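Local structure of extracellular ligand-binding receptor (Desulfitobacterium hafniense, 4Q6B) at residues A[112-124]-A[328-341]. The protein probably serves as the substrate-binding component of an ABC transporter for amino acids, holding leucine in the cleft between its two lobes. Sequence-based numbering, arbitrary orientation. Where two conformers were deposited one is given.
Sequences TDHGYIHVFRNIP and HRFDGRGDDIGDLV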
ATOM      1  N   THR A 112     -10.661  -7.005   3.557  1.00 16.17           N
ATOM      2  CA  THR A 112     -11.098  -7.190   4.952  1.00 15.38           C
ATOM      3  C   THR A 112     -12.613  -7.288   5.051  1.00 17.83           C
ATOM      4  O   THR A 112     -13.199  -7.116   6.128  1.00 21.72           O
ATOM      5  CB  THR A 112     -10.555  -6.045   5.852  1.00 19.86           C
ATOM      6  OG1 THR A 112     -10.867  -4.790   5.250  1.00 21.97           O
ATOM      7  CG2 THR A 112      -9.054  -6.143   5.961  1.00 19.30           C
ATOM      8  N   ASP A 113     -13.232  -7.629   3.916  1.00 17.54           N
ATOM      9  CA  ASP A 113     -14.676  -7.735   3.818  1.00 16.46           C
ATOM     10  C   ASP A 113     -15.113  -9.173   3.611  1.00 17.25           C
ATOM     11  O   ASP A 113     -16.174  -9.423   3.045  1.00 21.61           O
ATOM     12  CB  ASP A 113     -15.200  -6.898   2.622  1.00 20.09           C
ATOM     13  CG  ASP A 113     -15.255  -5.414   2.915  1.00 25.51           C
ATOM     14  OD1 ASP A 113     -15.035  -4.984   4.082  1.00 26.63           O
ATOM     15  OD2 ASP A 113     -15.525  -4.662   1.952  1.00 23.94           O
ATOM     16  N   HIS A 114     -14.313 -10.150   4.051  1.00 18.19           N
ATOM     17  CA  HIS A 114     -14.698 -11.557   3.858  1.00 16.71           C
ATOM     18  C   HIS A 114     -14.806 -12.331   5.181  1.00 17.07           C
ATOM     19  O   HIS A 114     -14.874 -13.563   5.174  1.00 19.37           O
ATOM     20  CB  HIS A 114     -13.631 -12.260   2.999  1.00 20.20           C
ATOM     21  CG  HIS A 114     -13.681 -11.873   1.556  1.00 20.54           C
ATOM     22  ND1 HIS A 114     -14.534 -12.472   0.661  1.00 22.16           N
ATOM     23  CD2 HIS A 114     -12.996 -10.938   0.856  1.00 22.05           C
ATOM     24  CE1 HIS A 114     -14.385 -11.923  -0.531  1.00 24.69           C
ATOM     25  NE2 HIS A 114     -13.459 -10.989  -0.444  1.00 22.21           N
ATOM     26  N   GLY A 115     -14.775 -11.600   6.312  1.00 19.02           N
ATOM     27  CA  GLY A 115     -14.863 -12.256   7.613  1.00 20.01           C
ATOM     28  C   GLY A 115     -13.606 -13.009   8.023  1.00 16.61           C
ATOM     29  O   GLY A 115     -13.652 -13.800   8.983  1.00 19.51           O
ATOM     30  N   TYR A 116     -12.470 -12.761   7.359  1.00 14.65           N
ATOM     31  CA  TYR A 116     -11.267 -13.477   7.763  1.00 13.75           C
ATOM     32  C   TYR A 116     -10.802 -12.977   9.128  1.00 15.35           C
ATOM     33  O   TYR A 116     -10.985 -11.783   9.467  1.00 19.36           O
ATOM     34  CB  TYR A 116     -10.134 -13.144   6.804  1.00 12.87           C
ATOM     35  CG  TYR A 116     -10.313 -13.478   5.350  1.00 18.07           C
ATOM     36  CD1 TYR A 116     -10.988 -14.615   4.954  1.00 17.62           C
ATOM     37  CD2 TYR A 116      -9.762 -12.648   4.373  1.00 19.08           C
ATOM     38  CE1 TYR A 116     -11.113 -14.944   3.548  1.00 20.14           C
ATOM     39  CE2 TYR A 116      -9.895 -12.937   3.023  1.00 23.76           C
ATOM     40  CZ  TYR A 116     -10.541 -14.082   2.618  1.00 18.30           C
ATOM     41  OH  TYR A 116     -10.602 -14.336   1.233  1.00 26.71           O
ATOM     42  N   ILE A 117     -10.125 -13.856   9.871  1.00 13.68           N
ATOM     43  CA  ILE A 117      -9.627 -13.540  11.203  1.00 15.03           C
ATOM     44  C   ILE A 117      -8.093 -13.459  11.232  1.00 16.16           C
ATOM     45  O   ILE A 117      -7.530 -12.895  12.176  1.00 18.71           O
ATOM     46  CB  ILE A 117      -9.992 -14.676  12.169  1.00 22.69           C
ATOM     47  CG1 ILE A 117     -11.484 -14.745  12.406  1.00 24.82           C
ATOM     48  CG2 ILE A 117      -9.333 -14.479  13.506  1.00 31.33           C
ATOM     49  CD1 ILE A 117     -11.816 -16.025  13.198  1.00 24.26           C
ATOM     50  N   HIS A 118      -7.403 -14.077  10.262  1.00 14.13           N
ATOM     51  CA  HIS A 118      -5.943 -14.187  10.320  1.00 14.24           C
ATOM     52  C   HIS A 118      -5.241 -13.272   9.325  1.00 13.66           C
ATOM     53  O   HIS A 118      -4.059 -13.425   8.993  1.00 15.47           O
ATOM     54  CB  HIS A 118      -5.545 -15.645  10.064  1.00 14.30           C
ATOM     55  CG  HIS A 118      -6.088 -16.582  11.092  1.00 13.46           C
ATOM     56  ND1 HIS A 118      -5.508 -16.726  12.333  1.00 14.62           N
ATOM     57  CD2 HIS A 118      -7.181 -17.389  11.086  1.00 12.62           C
ATOM     58  CE1 HIS A 118      -6.214 -17.582  13.049  1.00 13.10           C
ATOM     59  NE2 HIS A 118      -7.228 -18.008  12.318  1.00 16.03           N
ATOM     60  N   VAL A 119      -6.010 -12.353   8.795  1.00 11.62           N
ATOM     61  CA  VAL A 119      -5.562 -11.624   7.588  1.00 12.83           C
ATOM     62  C   VAL A 119      -5.468 -10.135   7.908  1.00 13.14           C
ATOM     63  O   VAL A 119      -6.411  -9.533   8.424  1.00 12.42           O
ATOM     64  CB  VAL A 119      -6.577 -11.865   6.446  1.00 11.72           C
ATOM     65  CG1 VAL A 119      -6.277 -11.016   5.229  1.00 13.34           C
ATOM     66  CG2 VAL A 119      -6.621 -13.349   6.056  1.00 11.28           C
ATOM     67  N   PHE A 120      -4.330  -9.530   7.576  1.00 11.95           N
ATOM     68  CA  PHE A 120      -4.022  -8.144   8.007  1.00 11.42           C
ATOM     69  C   PHE A 120      -3.353  -7.378   6.892  1.00 13.50           C
ATOM     70  O   PHE A 120      -2.843  -7.980   5.981  1.00 11.75           O
ATOM     71  CB  PHE A 120      -3.062  -8.164   9.207  1.00 11.77           C
ATOM     72  CG  PHE A 120      -3.624  -8.834  10.447  1.00 16.40           C
ATOM     73  CD1 PHE A 120      -4.202  -8.068  11.437  1.00 14.41           C
ATOM     74  CD2 PHE A 120      -3.606 -10.231  10.592  1.00 14.40           C
ATOM     75  CE1 PHE A 120      -4.739  -8.664  12.579  1.00 14.48           C
ATOM     76  CE2 PHE A 120      -4.101 -10.834  11.739  1.00 13.02           C
ATOM     77  CZ  PHE A 120      -4.671 -10.044  12.742  1.00 13.18           C
ATOM     78  N   ARG A 121      -3.339  -6.054   6.971  1.00 13.34           N
ATOM     79  CA  ARG A 121      -2.383  -5.282   6.157  1.00 12.62           C
ATOM     80  C   ARG A 121      -1.845  -4.220   7.038  1.00 16.38           C
ATOM     81  O   ARG A 121      -2.533  -3.823   7.966  1.00 17.14           O
ATOM     82  CB  ARG A 121      -3.062  -4.653   4.955  1.00 13.89           C
ATOM     83  CG  ARG A 121      -4.340  -3.922   5.288  1.00 15.58           C
ATOM     84  CD  ARG A 121      -4.799  -3.070   4.079  1.00 18.56           C
ATOM     85  NE  ARG A 121      -6.263  -2.997   4.134  1.00 20.77           N
ATOM     86  CZ  ARG A 121      -7.060  -3.340   3.133  1.00 15.85           C
ATOM     87  NH1 ARG A 121      -8.382  -3.322   3.303  1.00 16.48           N
ATOM     88  NH2 ARG A 121      -6.544  -3.713   1.967  1.00 16.47           N
ATOM     89  N   ASN A 122      -0.615  -3.761   6.797  1.00 12.14           N
ATOM     90  CA  ASN A 122      -0.017  -2.733   7.686  1.00 12.85           C
ATOM     91  C   ASN A 122       0.099  -1.397   6.969  1.00 15.25           C
ATOM     92  O   ASN A 122       0.936  -0.567   7.304  1.00 17.59           O
ATOM     93  CB  ASN A 122       1.336  -3.178   8.303  1.00 13.53           C
ATOM     94  CG  ASN A 122       2.426  -3.294   7.265  1.00 17.89           C
ATOM     95  OD1 ASN A 122       2.127  -3.478   6.078  1.00 20.91           O
ATOM     96  ND2 ASN A 122       3.683  -3.157   7.681  1.00 16.43           N
ATOM     97  N   ILE A 123      -0.790  -1.167   6.005  1.00 13.07           N
ATOM     98  CA  ILE A 123      -0.800   0.081   5.243  1.00 13.39           C
ATOM     99  C   ILE A 123      -2.258   0.520   5.151  1.00 15.12           C
ATOM    100  O   ILE A 123      -3.172  -0.311   5.336  1.00 18.47           O
ATOM    101  CB  ILE A 123      -0.197  -0.137   3.839  1.00 15.23           C
ATOM    102  CG1 ILE A 123      -0.958  -1.251   3.090  1.00 22.95           C
ATOM    103  CG2 ILE A 123       1.306  -0.534   3.950  1.00 15.85           C
ATOM    104  CD1 ILE A 123      -0.822  -1.145   1.655  1.00 29.40           C
ATOM    105  N   PRO A 124      -2.501   1.798   4.833  1.00 13.32           N
ATOM    106  CA  PRO A 124      -3.900   2.256   4.689  1.00 14.72           C
ATOM    107  C   PRO A 124      -4.554   1.658   3.460  1.00 14.96           C
ATOM    108  O   PRO A 124      -3.893   1.429   2.433  1.00 17.09           O
ATOM    109  CB  PRO A 124      -3.776   3.779   4.478  1.00 18.49           C
ATOM    110  CG  PRO A 124      -2.309   4.011   4.119  1.00 21.78           C
ATOM    111  CD  PRO A 124      -1.511   2.890   4.705  1.00 13.06           C
ATOM    112  N   HIS A 328       0.799   2.232  14.051  1.00 17.19           N
ATOM    113  CA  HIS A 328       0.007   1.129  13.499  1.00 19.04           C
ATOM    114  C   HIS A 328      -1.028   0.693  14.522  1.00 24.69           C
ATOM    115  O   HIS A 328      -0.771   0.735  15.708  1.00 23.54           O
ATOM    116  CB  HIS A 328       0.917  -0.071  13.204  1.00 17.66           C
ATOM    117  CG  HIS A 328       1.850   0.132  12.034  1.00 18.56           C
ATOM    118  ND1 HIS A 328       1.479  -0.109  10.721  1.00 15.41           N
ATOM    119  CD2 HIS A 328       3.147   0.528  11.984  1.00 17.35           C
ATOM    120  CE1 HIS A 328       2.505   0.134   9.919  1.00 18.28           C
ATOM    121  NE2 HIS A 328       3.527   0.523  10.663  1.00 14.82           N
ATOM    122  N   ARG A 329      -2.196   0.253  14.067  1.00 19.05           N
ATOM    123  CA  ARG A 329      -3.129  -0.392  14.986  1.00 18.25           C
ATOM    124  C   ARG A 329      -4.109  -1.218  14.182  1.00 20.96           C
ATOM    125  O   ARG A 329      -4.733  -0.702  13.259  1.00 17.88           O
ATOM    126  CB  ARG A 329      -3.881   0.647  15.798  1.00 16.88           C
ATOM    127  CG  ARG A 329      -4.803   0.008  16.797  1.00 17.97           C
ATOM    128  CD  ARG A 329      -5.533   1.067  17.584  1.00 20.16           C
ATOM    129  NE  ARG A 329      -6.158   0.380  18.731  1.00 27.06           N
ATOM    130  CZ  ARG A 329      -6.571   0.992  19.840  1.00 27.09           C
ATOM    131  NH1 ARG A 329      -7.133   0.283  20.827  1.00 30.31           N
ATOM    132  NH2 ARG A 329      -6.412   2.309  19.976  1.00 24.09           N
ATOM    133  N   PHE A 330      -4.232  -2.491  14.518  1.00 18.31           N
ATOM    134  CA  PHE A 330      -5.123  -3.386  13.751  1.00 18.42           C
ATOM    135  C   PHE A 330      -6.492  -3.416  14.368  1.00 20.91           C
ATOM    136  O   PHE A 330      -6.624  -3.478  15.594  1.00 30.03           O
ATOM    137  CB  PHE A 330      -4.570  -4.796  13.720  1.00 17.89           C
ATOM    138  CG  PHE A 330      -3.292  -4.899  13.027  1.00 17.92           C
ATOM    139  CD1 PHE A 330      -3.202  -4.563  11.690  1.00 16.06           C
ATOM    140  CD2 PHE A 330      -2.180  -5.389  13.685  1.00 24.24           C
ATOM    141  CE1 PHE A 330      -2.012  -4.670  11.029  1.00 18.66           C
ATOM    142  CE2 PHE A 330      -0.985  -5.526  12.998  1.00 24.58           C
ATOM    143  CZ  PHE A 330      -0.922  -5.157  11.662  1.00 23.16           C
ATOM    144  N   ASP A 331      -7.530  -3.347  13.532  1.00 19.13           N
ATOM    145  CA  ASP A 331      -8.882  -3.503  14.042  1.00 21.24           C
ATOM    146  C   ASP A 331      -9.370  -4.961  13.951  1.00 18.93           C
ATOM    147  O   ASP A 331      -8.589  -5.872  13.613  1.00 17.57           O
ATOM    148  CB  ASP A 331      -9.870  -2.485  13.429  1.00 22.49           C
ATOM    149  CG  ASP A 331     -10.223  -2.764  11.955  1.00 26.19           C
ATOM    150  OD1 ASP A 331      -9.849  -3.811  11.405  1.00 21.59           O
ATOM    151  OD2 ASP A 331     -10.919  -1.921  11.346  1.00 33.77           O
ATOM    152  N   GLY A 332     -10.647  -5.173  14.271  1.00 20.33           N
ATOM    153  CA  GLY A 332     -11.205  -6.509  14.348  1.00 24.54           C
ATOM    154  C   GLY A 332     -11.255  -7.207  12.991  1.00 23.51           C
ATOM    155  O   GLY A 332     -11.391  -8.443  12.915  1.00 22.53           O
ATOM    156  N   ARG A 333     -11.148  -6.425  11.927  0.50 23.21           N
ATOM    157  CA  ARG A 333     -11.225  -6.989  10.586  0.50 22.25           C
ATOM    158  C   ARG A 333      -9.864  -7.120   9.950  0.50 18.80           C
ATOM    159  O   ARG A 333      -9.741  -7.689   8.867  0.50 17.59           O
ATOM    160  CB  ARG A 333     -12.149  -6.138   9.726  0.50 23.45           C
ATOM    161  CG  ARG A 333     -13.445  -5.838  10.442  0.50 28.67           C
ATOM    162  CD  ARG A 333     -14.429  -5.214   9.493  0.50 33.02           C
ATOM    163  NE  ARG A 333     -13.705  -4.498   8.453  0.50 32.89           N
ATOM    164  CZ  ARG A 333     -14.124  -4.391   7.197  0.50 32.44           C
ATOM    165  NH1 ARG A 333     -15.273  -4.948   6.829  0.50 34.60           N
ATOM    166  NH2 ARG A 333     -13.388  -3.735   6.314  0.50 24.40           N
ATOM    167  N   GLY A 334      -8.829  -6.610  10.620  1.00 15.16           N
ATOM    168  CA  GLY A 334      -7.496  -6.698  10.075  1.00 15.33           C
ATOM    169  C   GLY A 334      -7.023  -5.470   9.325  1.00 15.34           C
ATOM    170  O   GLY A 334      -5.867  -5.475   8.899  1.00 15.47           O
ATOM    171  N   ASP A 335      -7.849  -4.430   9.193  1.00 18.09           N
ATOM    172  CA  ASP A 335      -7.357  -3.156   8.636  1.00 19.71           C
ATOM    173  C   ASP A 335      -6.404  -2.476   9.614  1.00 19.83           C
ATOM    174  O   ASP A 335      -6.532  -2.640  10.836  1.00 17.94           O
ATOM    175  CB  ASP A 335      -8.508  -2.204   8.330  1.00 16.31           C
ATOM    176  CG  ASP A 335      -9.238  -2.595   7.025  1.00 24.78           C
ATOM    177  OD1 ASP A 335      -8.531  -2.850   6.036  1.00 28.87           O
ATOM    178  OD2 ASP A 335     -10.469  -2.693   7.014  1.00 29.92           O
ATOM    179  N   ASP A 336      -5.462  -1.719   9.076  1.00 17.41           N
ATOM    180  CA  ASP A 336      -4.599  -0.899   9.911  1.00 18.95           C
ATOM    181  C   ASP A 336      -5.231   0.472  10.008  1.00 21.12           C
ATOM    182  O   ASP A 336      -5.393   1.184   8.991  1.00 22.12           O
ATOM    183  CB  ASP A 336      -3.177  -0.829   9.304  1.00 20.83           C
ATOM    184  CG  ASP A 336      -2.115  -0.437  10.334  1.00 22.69           C
ATOM    185  OD1 ASP A 336      -2.429   0.334  11.286  1.00 23.07           O
ATOM    186  OD2 ASP A 336      -0.949  -0.890  10.191  1.00 24.08           O
ATOM    187  N   ILE A 337      -5.652   0.841  11.218  1.00 18.68           N
ATOM    188  CA  ILE A 337      -6.399   2.067  11.338  1.00 21.21           C
ATOM    189  C   ILE A 337      -5.498   3.188  11.829  1.00 23.84           C
ATOM    190  O   ILE A 337      -5.996   4.262  12.133  1.00 24.20           O
ATOM    191  CB  ILE A 337      -7.650   1.943  12.254  1.00 25.60           C
ATOM    192  CG1 ILE A 337      -7.276   1.523  13.688  1.00 25.69           C
ATOM    193  CG2 ILE A 337      -8.632   0.931  11.669  1.00 26.41           C
ATOM    194  CD1 ILE A 337      -8.476   1.504  14.692  1.00 24.10           C
ATOM    195  N   GLY A 338      -4.187   2.950  11.857  1.00 19.81           N
ATOM    196  CA  GLY A 338      -3.275   4.002  12.301  1.00 26.39           C
ATOM    197  C   GLY A 338      -3.283   5.176  11.336  1.00 26.24           C
ATOM    198  O   GLY A 338      -3.667   4.998  10.182  1.00 23.48           O
ATOM    199  N   ASP A 339      -2.871   6.359  11.778  1.00 27.10           N
ATOM    200  CA  ASP A 339      -2.768   7.492  10.843  1.00 26.76           C
ATOM    201  C   ASP A 339      -1.483   7.365  10.013  1.00 29.05           C
ATOM    202  O   ASP A 339      -0.450   7.977  10.307  1.00 32.16           O
ATOM    203  CB  ASP A 339      -2.856   8.854  11.548  1.00 36.19           C
ATOM    204  CG  ASP A 339      -3.456   9.931  10.641  1.00 43.39           C
ATOM    205  OD1 ASP A 339      -3.195   9.886   9.409  1.00 42.56           O
ATOM    206  OD2 ASP A 339      -4.215  10.791  11.144  1.00 49.38           O
ATOM    207  N   LEU A 340      -1.577   6.553   8.961  1.00 18.67           N
ATOM    208  CA  LEU A 340      -0.413   6.185   8.156  1.00 14.32           C
ATOM    209  C   LEU A 340      -0.406   6.840   6.766  1.00 15.27           C
ATOM    210  O   LEU A 340       0.577   6.687   6.046  1.00 16.82           O
ATOM    211  CB  LEU A 340      -0.393   4.676   7.928  1.00 14.00           C
ATOM    212  CG  LEU A 340      -0.246   3.958   9.262  1.00 16.83           C
ATOM    213  CD1 LEU A 340      -0.677   2.514   9.089  1.00 16.96           C
ATOM    214  CD2 LEU A 340       1.222   4.054   9.741  1.00 23.05           C
ATOM    215  N   VAL A 341      -1.462   7.551   6.380  1.00 14.79           N
ATOM    216  CA  VAL A 341      -1.466   8.127   5.036  1.00 14.98           C
ATOM    217  C   VAL A 341      -0.470   9.299   4.962  1.00 15.46           C
ATOM    218  O   VAL A 341      -0.443  10.197   5.853  1.00 17.75           O
ATOM    219  CB  VAL A 341      -2.856   8.623   4.643  1.00 15.92           C
ATOM    220  CG1 VAL A 341      -2.797   9.494   3.322  1.00 16.46           C
ATOM    221  CG2 VAL A 341      -3.801   7.421   4.470  1.00 18.24           C
TER
HETATM  222  O   HOH W   1     -11.507  -9.538   7.834  1.00 20.77           O
HETATM  223  O   HOH W   2     -10.914  -1.563   4.501  1.00 46.29           O
HETATM  224  O   HOH W   3      -5.629  -0.974   6.144  1.00 21.78           O
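Asp335 sits between Arg121 and Thr112 and gives each a separate carboxylate oxygen. Arg121 comes alongside it, guanidinium and carboxylate nearly coplanar (3° apart), and grips OD1 side-on with two nitrogens, NE at 3.0 Å and NH1 at 2.8 Å. The other oxygen, OD2, accepts the hydroxyl of Thr112 (OG1 to OD2 2.8 Å) on its syn side, somewhat out of plane. In the conformer of Arg333 given here, one of two, OD2 also takes Arg333 NH2 in a nearly straight salt bridge. That Arg333 side chain lays its guanidinium face over Thr112 O and reaches Asp113 OD1 with NH1 at 2.8 Å, so acids and arginines alternate along one network. With an alanine at Asp335, Arg121 and Arg333 would be likely to lose the carboxylate they share, and the Thr112 hydroxyl its main acceptor.

Next to this network the backbones touch: Arg121 N donates to Gly334 O, and Gly334 CA closes on Val119 O, where a CB would clash. Further along, the edge of Phe120 points at the face of Phe330, planes 65° apart, with CD1 of Phe120 3.7 Å from CD1 of Phe330. His328 ND1 meets Asp336 OD2 in its ring plane at 2.6 Å, while CE1 lies 3.1 Å from Asn122 O.

Behind the first shell, an Asx turn at Asp331 shapes the 331-334 beta turn, and Asp336 OD1 receives Arg329 N and Gly338 N from opposite faces. Arg121 NH2 is bonded to Ser106 O and Ser108 O, and His328 NE2 to Asp291. The loop 328-341 is thus fastened by charge and aromatic packing to outermost strand 119-121 of the five-stranded parallel sheet; since Ser106 also lines the leucine pocket, the geometry is consistent with Arg121 tying this network to the edge of the binding cleft.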